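Local coordinates for protein pyruvate kinase (Toxoplasma gondii, PDB 3GG8) that catalyses the last step of glycolysis, transferring the phosphoryl group of phosphoenolpyruvate to ADP to give pyruvate and ATP, probably with the help of magnesium, at residues 46-51 with 55-60; 62-67 with 448-453; 86-89 with 94-97. All coordinates share one frame; numbering follows the deposited sequence.

Contact 1 of 3, residues 46-51 with 55-60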
loop_
_atom_site.group_PDB
_atom_site.type_symbol
_atom_site.label_atom_id
_atom_site.label_comp_id
_atom_site.label_asym_id
_atom_site.label_seq_id
_atom_site.Cartn_x
_atom_site.Cartn_y
_atom_site.Cartn_z
ATOM N N PRO C 46 -8.814 -22.524 47.129
ATOM C CA PRO C 46 -9.951 -23.075 47.892
ATOM C C PRO C 46 -11.327 -22.847 47.254
ATOM O O PRO C 46 -12.223 -23.701 47.387
ATOM C CB PRO C 46 -9.875 -22.336 49.242
ATOM C CG PRO C 46 -8.459 -21.900 49.376
ATOM C CD PRO C 46 -7.998 -21.599 47.943
ATOM N N ALA C 47 -11.496 -21.703 46.591
ATOM C CA ALA C 47 -12.754 -21.354 45.956
ATOM C C ALA C 47 -13.083 -22.265 44.766
ATOM O O ALA C 47 -14.245 -22.369 44.366
ATOM C CB ALA C 47 -12.728 -19.909 45.523
ATOM N N CYS C 48 -12.066 -22.927 44.209
ATOM C CA CYS C 48 -12.294 -23.891 43.131
ATOM C C CYS C 48 -11.612 -25.199 43.453
ATOM O O CYS C 48 -11.104 -25.907 42.579
ATOM C CB CYS C 48 -11.883 -23.354 41.757
ATOM S SG CYS C 48 -10.196 -22.801 41.557
ATOM N N TRP C 49 -11.624 -25.503 44.737
ATOM C CA TRP C 49 -11.044 -26.710 45.253
ATOM C C TRP C 49 -11.711 -27.965 44.674
ATOM O O TRP C 49 -11.021 -28.917 44.291
ATOM C CB TRP C 49 -11.148 -26.709 46.784
ATOM C CG TRP C 49 -11.013 -28.050 47.361
ATOM C CD1 TRP C 49 -9.850 -28.774 47.523
ATOM C CD2 TRP C 49 -12.073 -28.869 47.865
ATOM N NE1 TRP C 49 -10.136 -29.994 48.097
ATOM C CE2 TRP C 49 -11.492 -30.076 48.310
ATOM C CE3 TRP C 49 -13.461 -28.700 47.981
ATOM C CZ2 TRP C 49 -12.252 -31.108 48.858
ATOM C CZ3 TRP C 49 -14.217 -29.731 48.526
ATOM C CH2 TRP C 49 -13.608 -30.921 48.955
ATOM N N ASN C 50 -13.036 -27.985 44.608
ATOM C CA ASN C 50 -13.675 -29.242 44.254
ATOM C C ASN C 50 -13.931 -29.505 42.772
ATOM O O ASN C 50 -14.084 -28.581 41.972
ATOM C CB ASN C 50 -14.872 -29.578 45.156
ATOM C CG ASN C 50 -16.065 -28.708 44.910
ATOM O OD1 ASN C 50 -15.935 -27.515 44.660
ATOM N ND2 ASN C 50 -17.255 -29.300 45.002
ATOM N N VAL C 51 -13.930 -30.793 42.440
ATOM C CA VAL C 51 -14.054 -31.287 41.079
ATOM C C VAL C 51 -15.256 -30.690 40.348
ATOM O O VAL C 51 -15.166 -30.371 39.164
ATOM C CB VAL C 51 -14.135 -32.830 41.058
ATOM C CG1 VAL C 51 -14.389 -33.346 39.647
ATOM C CG2 VAL C 51 -12.866 -33.439 41.647
ATOM N N VAL C 55 -14.970 -28.614 36.828
ATOM C CA VAL C 55 -15.730 -29.001 35.645
ATOM C C VAL C 55 -16.546 -27.819 35.097
ATOM O O VAL C 55 -16.476 -27.523 33.898
ATOM C CB VAL C 55 -16.628 -30.219 35.922
ATOM C CG1 VAL C 55 -17.652 -30.396 34.811
ATOM C CG2 VAL C 55 -15.779 -31.462 36.068
ATOM N N LYS C 56 -17.284 -27.132 35.975
ATOM C CA LYS C 56 -18.050 -25.933 35.592
ATOM C C LYS C 56 -17.150 -24.843 35.010
ATOM O O LYS C 56 -17.575 -24.068 34.167
ATOM C CB LYS C 56 -18.815 -25.380 36.786
ATOM C CG LYS C 56 -20.026 -26.208 37.173
ATOM C CD LYS C 56 -20.736 -25.645 38.384
ATOM C CE LYS C 56 -21.834 -26.587 38.824
ATOM N NZ LYS C 56 -22.638 -26.011 39.930
ATOM N N MET C 57 -15.905 -24.804 35.465
ATOM C CA MET C 57 -14.933 -23.848 34.961
ATOM C C MET C 57 -14.409 -24.229 33.591
ATOM O O MET C 57 -14.175 -23.356 32.769
ATOM C CB MET C 57 -13.797 -23.660 35.956
ATOM C CG MET C 57 -14.221 -22.772 37.099
ATOM S SD MET C 57 -13.100 -22.825 38.473
ATOM C CE MET C 57 -11.686 -21.938 37.854
ATOM N N ILE C 58 -14.244 -25.528 33.339
ATOM C CA ILE C 58 -13.913 -25.985 32.002
ATOM C C ILE C 58 -14.999 -25.529 31.019
ATOM O O ILE C 58 -14.680 -24.945 29.973
ATOM C CB ILE C 58 -13.762 -27.511 31.915
ATOM C CG1 ILE C 58 -12.558 -27.994 32.726
ATOM C CG2 ILE C 58 -13.669 -27.955 30.438
ATOM C CD1 ILE C 58 -12.511 -29.492 32.909
ATOM N N ASP C 59 -16.268 -25.796 31.347
ATOM C CA ASP C 59 -17.392 -25.436 30.449
ATOM C C ASP C 59 -17.418 -23.933 30.217
ATOM O O ASP C 59 -17.798 -23.479 29.155
ATOM C CB ASP C 59 -18.757 -25.897 30.996
ATOM C CG ASP C 59 -18.864 -27.403 31.137
ATOM O OD1 ASP C 59 -18.100 -28.133 30.463
ATOM O OD2 ASP C 59 -19.737 -27.864 31.918
ATOM N N ALA C 60 -16.976 -23.178 31.216
ATOM C CA ALA C 60 -17.018 -21.719 31.180
ATOM C C ALA C 60 -15.925 -21.089 30.317
ATOM O O ALA C 60 -16.046 -19.927 29.913
ATOM C CB ALA C 60 -16.966 -21.174 32.591
#
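Cys48 and Met57 turn their side chains toward each other across the gap between the 46-51 loop and residues 55-60 of helix 51-60. The approach is staggered: the thioether sulfur meets the cysteine's first carbon, Met57 SD lying 3.5 Å from Cys48 CB, and the methyl carries on to the thiol, with Met57 CE 4.1 Å from Cys48 SG. The last torsion of the methionine, bent at chi3 72°, folds the methyl back toward the cysteine instead of letting it run straight on. Cys48 SG stands between its own backbone N and carbonyl carbon (chi1 57°), which brings the sulfur round to the methyl. A small thiol and a flexible thioether suit this buried place, since both are polarisable and pack well against carbon.

At the start of the helix the contact changes character. Val55 N donates to Val51 O at 2.9 Å, nearly straight at the hydrogen (167°), an ordinary i to i+4 bond of the first turn, which follows Asn50 at the N-cap position. Beside that bond Val55 CG2 lies 3.3 Å from Val51 O, and it meets Val51 CG1 more loosely. Ala87 of helix 74-90 packs on Val55, and Val360 of helix 356-371 on Met57, neighbours that suit apolar side chains here. The loop follows strand 39-43 and leads into helix 51-60, a beta-to-alpha connection of the beta/alpha barrel. The chemistry is mostly buried and apolar: sulfur and carbon pack the loop against the helix, and the one hydrogen bond belongs to the helix's own first turn.

Contact 2 of 3, residues 62-67 with 448-453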
loop_
_atom_site.group_PDB
_atom_site.type_symbol
_atom_site.label_atom_id
_atom_site.label_comp_id
_atom_site.label_asym_id
_atom_site.label_seq_id
_atom_site.Cartn_x
_atom_site.Cartn_y
_atom_site.Cartn_z
ATOM N N MET C 62 -12.166 -22.220 30.953
ATOM C CA MET C 62 -10.817 -22.468 31.505
ATOM C C MET C 62 -9.988 -23.355 30.567
ATOM O O MET C 62 -10.444 -24.429 30.189
ATOM C CB MET C 62 -10.896 -23.114 32.899
ATOM C CG MET C 62 -9.550 -23.599 33.457
ATOM S SD MET C 62 -9.644 -23.980 35.212
ATOM C CE MET C 62 -10.456 -25.595 35.195
ATOM N N ASN C 63 -8.782 -22.900 30.199
ATOM C CA ASN C 63 -7.862 -23.676 29.370
ATOM C C ASN C 63 -6.580 -24.043 30.100
ATOM O O ASN C 63 -5.905 -25.016 29.752
ATOM C CB ASN C 63 -7.500 -22.903 28.094
ATOM C CG ASN C 63 -8.710 -22.349 27.376
ATOM O OD1 ASN C 63 -8.842 -21.133 27.237
ATOM N ND2 ASN C 63 -9.592 -23.235 26.893
ATOM N N VAL C 64 -6.219 -23.236 31.097
ATOM C CA VAL C 64 -4.961 -23.441 31.821
ATOM C C VAL C 64 -5.212 -23.308 33.319
ATOM O O VAL C 64 -5.938 -22.400 33.749
ATOM C CB VAL C 64 -3.865 -22.414 31.395
ATOM C CG1 VAL C 64 -2.542 -22.661 32.147
ATOM C CG2 VAL C 64 -3.649 -22.418 29.842
ATOM N N CYS C 65 -4.593 -24.217 34.079
ATOM C CA CYS C 65 -4.605 -24.213 35.541
ATOM C C CYS C 65 -3.257 -23.788 36.132
ATOM O O CYS C 65 -2.263 -24.516 36.026
ATOM C CB CYS C 65 -4.959 -25.602 36.068
ATOM S SG CYS C 65 -6.544 -26.190 35.452
ATOM N N ARG C 66 -3.268 -22.625 36.777
ATOM C CA ARG C 66 -2.132 -22.065 37.488
ATOM C C ARG C 66 -2.081 -22.532 38.941
ATOM O O ARG C 66 -3.031 -22.329 39.699
ATOM C CB ARG C 66 -2.204 -20.540 37.465
ATOM C CG ARG C 66 -1.183 -19.850 38.381
ATOM C CD ARG C 66 -1.136 -18.369 38.053
ATOM N NE ARG C 66 -0.198 -17.600 38.876
ATOM C CZ ARG C 66 -0.539 -16.927 39.974
ATOM N NH1 ARG C 66 -1.804 -16.935 40.393
ATOM N NH2 ARG C 66 0.383 -16.245 40.654
ATOM N N LEU C 67 -0.973 -23.170 39.307
ATOM C CA LEU C 67 -0.665 -23.495 40.684
ATOM C C LEU C 67 0.296 -22.428 41.213
ATOM O O LEU C 67 1.452 -22.356 40.794
ATOM C CB LEU C 67 0.015 -24.851 40.752
ATOM C CG LEU C 67 -0.597 -26.052 40.026
ATOM C CD1 LEU C 67 0.364 -27.234 40.096
ATOM C CD2 LEU C 67 -1.976 -26.395 40.608
ATOM N N LEU C 448 -0.316 -25.866 23.501
ATOM C CA LEU C 448 -1.128 -25.088 22.574
ATOM C C LEU C 448 -2.344 -24.443 23.226
ATOM O O LEU C 448 -3.047 -23.661 22.587
ATOM C CB LEU C 448 -1.569 -26.000 21.419
ATOM C CG LEU C 448 -0.900 -25.967 20.034
ATOM C CD1 LEU C 448 0.413 -25.196 19.938
ATOM C CD2 LEU C 448 -0.766 -27.378 19.495
ATOM N N GLN C 449 -2.588 -24.757 24.493
ATOM C CA GLN C 449 -3.760 -24.236 25.202
ATOM C C GLN C 449 -3.555 -22.765 25.554
ATOM O O GLN C 449 -4.446 -22.104 26.071
ATOM C CB GLN C 449 -4.022 -25.049 26.471
ATOM C CG GLN C 449 -4.294 -26.527 26.212
ATOM C CD GLN C 449 -5.485 -26.755 25.307
ATOM O OE1 GLN C 449 -6.564 -26.181 25.510
ATOM N NE2 GLN C 449 -5.305 -27.617 24.315
ATOM N N VAL C 450 -2.369 -22.278 25.214
ATOM C CA VAL C 450 -1.896 -20.949 25.561
ATOM C C VAL C 450 -1.855 -20.012 24.316
ATOM O O VAL C 450 -1.472 -18.843 24.409
ATOM C CB VAL C 450 -0.540 -21.155 26.332
ATOM C CG1 VAL C 450 0.606 -20.486 25.709
ATOM C CG2 VAL C 450 -0.687 -20.896 27.841
ATOM N N ILE C 451 -2.304 -20.539 23.169
ATOM C CA ILE C 451 -2.255 -19.853 21.869
ATOM C C ILE C 451 -3.660 -19.327 21.469
ATOM O O ILE C 451 -4.584 -20.117 21.282
ATOM C CB ILE C 451 -1.721 -20.803 20.721
ATOM C CG1 ILE C 451 -0.413 -21.523 21.101
ATOM C CG2 ILE C 451 -1.508 -20.039 19.406
ATOM C CD1 ILE C 451 0.736 -20.594 21.539
ATOM N N ARG C 452 -3.809 -17.999 21.331
ATOM C CA ARG C 452 -5.068 -17.412 20.865
ATOM C C ARG C 452 -5.482 -17.951 19.488
ATOM O O ARG C 452 -4.683 -17.985 18.561
ATOM C CB ARG C 452 -5.006 -15.877 20.823
ATOM C CG ARG C 452 -6.380 -15.247 20.668
ATOM C CD ARG C 452 -6.416 -13.914 19.933
ATOM N NE ARG C 452 -6.033 -12.816 20.791
ATOM C CZ ARG C 452 -6.356 -11.537 20.607
ATOM N NH1 ARG C 452 -7.110 -11.136 19.594
ATOM N NH2 ARG C 452 -5.920 -10.656 21.473
ATOM N N GLY C 453 -6.731 -18.382 19.372
ATOM C CA GLY C 453 -7.311 -18.713 18.088
ATOM C C GLY C 453 -7.213 -20.184 17.767
ATOM O O GLY C 453 -7.752 -20.639 16.754
HETATM O O HOH W 1 -8.657 -25.943 27.080
#
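Asn63, near the start of strand 62-68, touches Gln449 in two ways. Its CB rests 3.7 Å from Gln449 O, while in return Gln449 CB stands 3.8 Å from Asn63 O, so each CB lies near the other residue's carbonyl oxygen. Farther out, the two amides share a water: Asn63 ND2 donates to it at 2.9 Å, and the water donates to Gln449 OE1 at 2.6 Å. The bend in the glutamine chain at chi2 -59° swings its amide round to this water. Both amides are also tied at their other ends, Asn63 OD1 by Ile40 N of the neighbouring barrel strand and Gln449 NE2 by Ile445 O of helix 442-447. An amide, donor and acceptor at once, suits each place because it can serve the water and a backbone group together.

Val64, next along the strand, replaces this polar bridge with hydrocarbon. Its CG2 is the branch that reaches over, 3.9 Å from Val450 CG2, and the two side chains meet at a slant. Val450 is modelled close to eclipsed (chi1 121°), so the placing of its methyls is less certain. Val41 and Leu99 of the flanking strands 39-43 and 97-101 pack on Val64, so it belongs to the barrel interior as well.

Here the barrel meets the alpha/beta domain. These two segments meet through CB-to-carbonyl contacts, a valine pair and one water, with no direct hydrogen bond between them; the water's polar needs are met partly by amides whose other ends are bound to backbone groups.

Contact 3 of 3, residues 86-89 with 94-97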
loop_
_atom_site.group_PDB
_atom_site.type_symbol
_atom_site.label_atom_id
_atom_site.label_comp_id
_atom_site.label_asym_id
_atom_site.label_seq_id
_atom_site.Cartn_x
_atom_site.Cartn_y
_atom_site.Cartn_z
ATOM N N GLU C 86 -9.325 -35.464 37.763
ATOM C CA GLU C 86 -10.685 -35.976 37.897
ATOM C C GLU C 86 -11.681 -35.167 37.079
ATOM O O GLU C 86 -12.538 -35.739 36.410
ATOM C CB GLU C 86 -11.121 -36.041 39.365
ATOM C CG GLU C 86 -10.510 -37.201 40.149
ATOM C CD GLU C 86 -10.741 -38.553 39.484
ATOM O OE1 GLU C 86 -9.777 -39.347 39.399
ATOM O OE2 GLU C 86 -11.881 -38.824 39.037
ATOM N N ALA C 87 -11.572 -33.842 37.136
ATOM C CA ALA C 87 -12.391 -32.960 36.298
ATOM C C ALA C 87 -12.265 -33.326 34.809
ATOM O O ALA C 87 -13.258 -33.400 34.089
ATOM C CB ALA C 87 -12.010 -31.501 36.528
ATOM N N MET C 88 -11.035 -33.568 34.369
ATOM C CA MET C 88 -10.757 -33.940 32.987
ATOM C C MET C 88 -11.310 -35.309 32.623
ATOM O O MET C 88 -11.490 -35.605 31.444
ATOM C CB MET C 88 -9.251 -33.893 32.709
ATOM C CG MET C 88 -8.667 -32.468 32.633
ATOM S SD MET C 88 -6.871 -32.455 32.353
ATOM C CE MET C 88 -6.750 -33.382 30.827
ATOM N N LYS C 89 -11.581 -36.148 33.621
ATOM C CA LYS C 89 -12.201 -37.446 33.358
ATOM C C LYS C 89 -13.670 -37.267 32.990
ATOM O O LYS C 89 -14.223 -38.042 32.213
ATOM C CB LYS C 89 -12.028 -38.392 34.542
ATOM C CG LYS C 89 -10.683 -39.082 34.522
ATOM C CD LYS C 89 -10.331 -39.703 35.850
ATOM C CE LYS C 89 -9.096 -40.575 35.700
ATOM N NZ LYS C 89 -8.209 -40.506 36.891
ATOM N N ALA C 94 -11.362 -31.994 26.921
ATOM C CA ALA C 94 -10.571 -30.878 27.429
ATOM C C ALA C 94 -9.161 -31.335 27.796
ATOM O O ALA C 94 -8.980 -32.369 28.455
ATOM C CB ALA C 94 -11.247 -30.244 28.619
ATOM N N ARG C 95 -8.168 -30.582 27.337
ATOM C CA ARG C 95 -6.764 -30.914 27.573
ATOM C C ARG C 95 -6.088 -29.744 28.265
ATOM O O ARG C 95 -5.158 -29.134 27.731
ATOM C CB ARG C 95 -6.055 -31.268 26.273
ATOM C CG ARG C 95 -6.640 -32.476 25.586
ATOM C CD ARG C 95 -6.480 -33.721 26.449
ATOM N NE ARG C 95 -6.895 -34.931 25.753
ATOM C CZ ARG C 95 -6.174 -35.514 24.803
ATOM N NH1 ARG C 95 -5.014 -34.981 24.431
ATOM N NH2 ARG C 95 -6.616 -36.619 24.212
ATOM N N LEU C 96 -6.591 -29.444 29.457
ATOM C CA LEU C 96 -6.131 -28.344 30.281
ATOM C C LEU C 96 -4.632 -28.443 30.516
ATOM O O LEU C 96 -4.113 -29.522 30.814
ATOM C CB LEU C 96 -6.839 -28.403 31.640
ATOM C CG LEU C 96 -8.340 -28.157 31.708
ATOM C CD1 LEU C 96 -8.863 -28.563 33.080
ATOM C CD2 LEU C 96 -8.639 -26.687 31.435
ATOM N N ALA C 97 -3.932 -27.322 30.378
ATOM C CA ALA C 97 -2.510 -27.306 30.721
ATOM C C ALA C 97 -2.365 -26.913 32.177
ATOM O O ALA C 97 -3.226 -26.231 32.741
ATOM C CB ALA C 97 -1.738 -26.357 29.824
HETATM O O HOH W 2 -9.428 -34.751 29.575
#
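Water 2 donates to Ala94 O at 2.7 Å and lies 2.9 Å from Met88 O, bridging the last part of helix 74-90 to the chain that returns toward the barrel. Other acceptors lie near this water, and it has too few protons to serve all of them at once, so its two bonds are probably shared in time. Ala94 O is approached by carbon too: Met88 CE rests 3.4 Å away.

Met88 carries most of the packing. Its side chain starts out toward the 94-97 segment and extends before it bends at the sulfur (chi3 57°), which sets the methyl beyond the end of the Ala94 carbonyl and next to the following residue, with CE 4.1 Å from Arg95 CA. Leu96 lies alongside, the two side chains running antiparallel: Met88 CG faces Leu96 CD1 at 3.9 Å, and Met88 SD comes within 4.1 Å of Leu96 CB. A long unbranched methionine suits this partly open place because it can follow the backbone closely, whereas the branched leucine faces the buried side. Arg95 starts out away from the helix, and its NH1 bonds Gln458 OE1 of strand 454-458. On the exposed face of the helix Lys89 NZ bonds Glu86 OE1 at 3.2 Å in a salt bridge, the lysine coming in from above the carboxylate plane.

The apolar residues of the contact pack against both helix 51-60 and strand 62-68. Ile58 packs on both Ala94 and Leu96, Leu96 also reaches Met62 and Cys65, and Ala87, a small residue, lets the helix come close to Leu54 and Val55. From Ala97 onward the chain enters strand 97-101, pairing beside strand 62-68 in the barrel.

How the contacts relate
Contacts 1 and 3 lie wholly in the parallel beta/alpha barrel, whereas contact 2 has one segment there and the other in the alpha/beta domain. Contacts 1 and 3 belong to consecutive helices, 51-60 and 74-90, and touch through Val55 against Ala87 and Ile58 against Ala94 and Leu96; contact 1 is buried, contact 3 only partly so, with a salt bridge on its outer side. Contact 2 lies nearest the chain's centre, its own centre about 9 Å away against about 19 Å for the others. Strand 62-68 joins it to contact 3 through backbone pairing with Ala97. Sulfur and valine packing with a helix bond serves contact 1, whereas waters bridge polar groups in contacts 2 and 3.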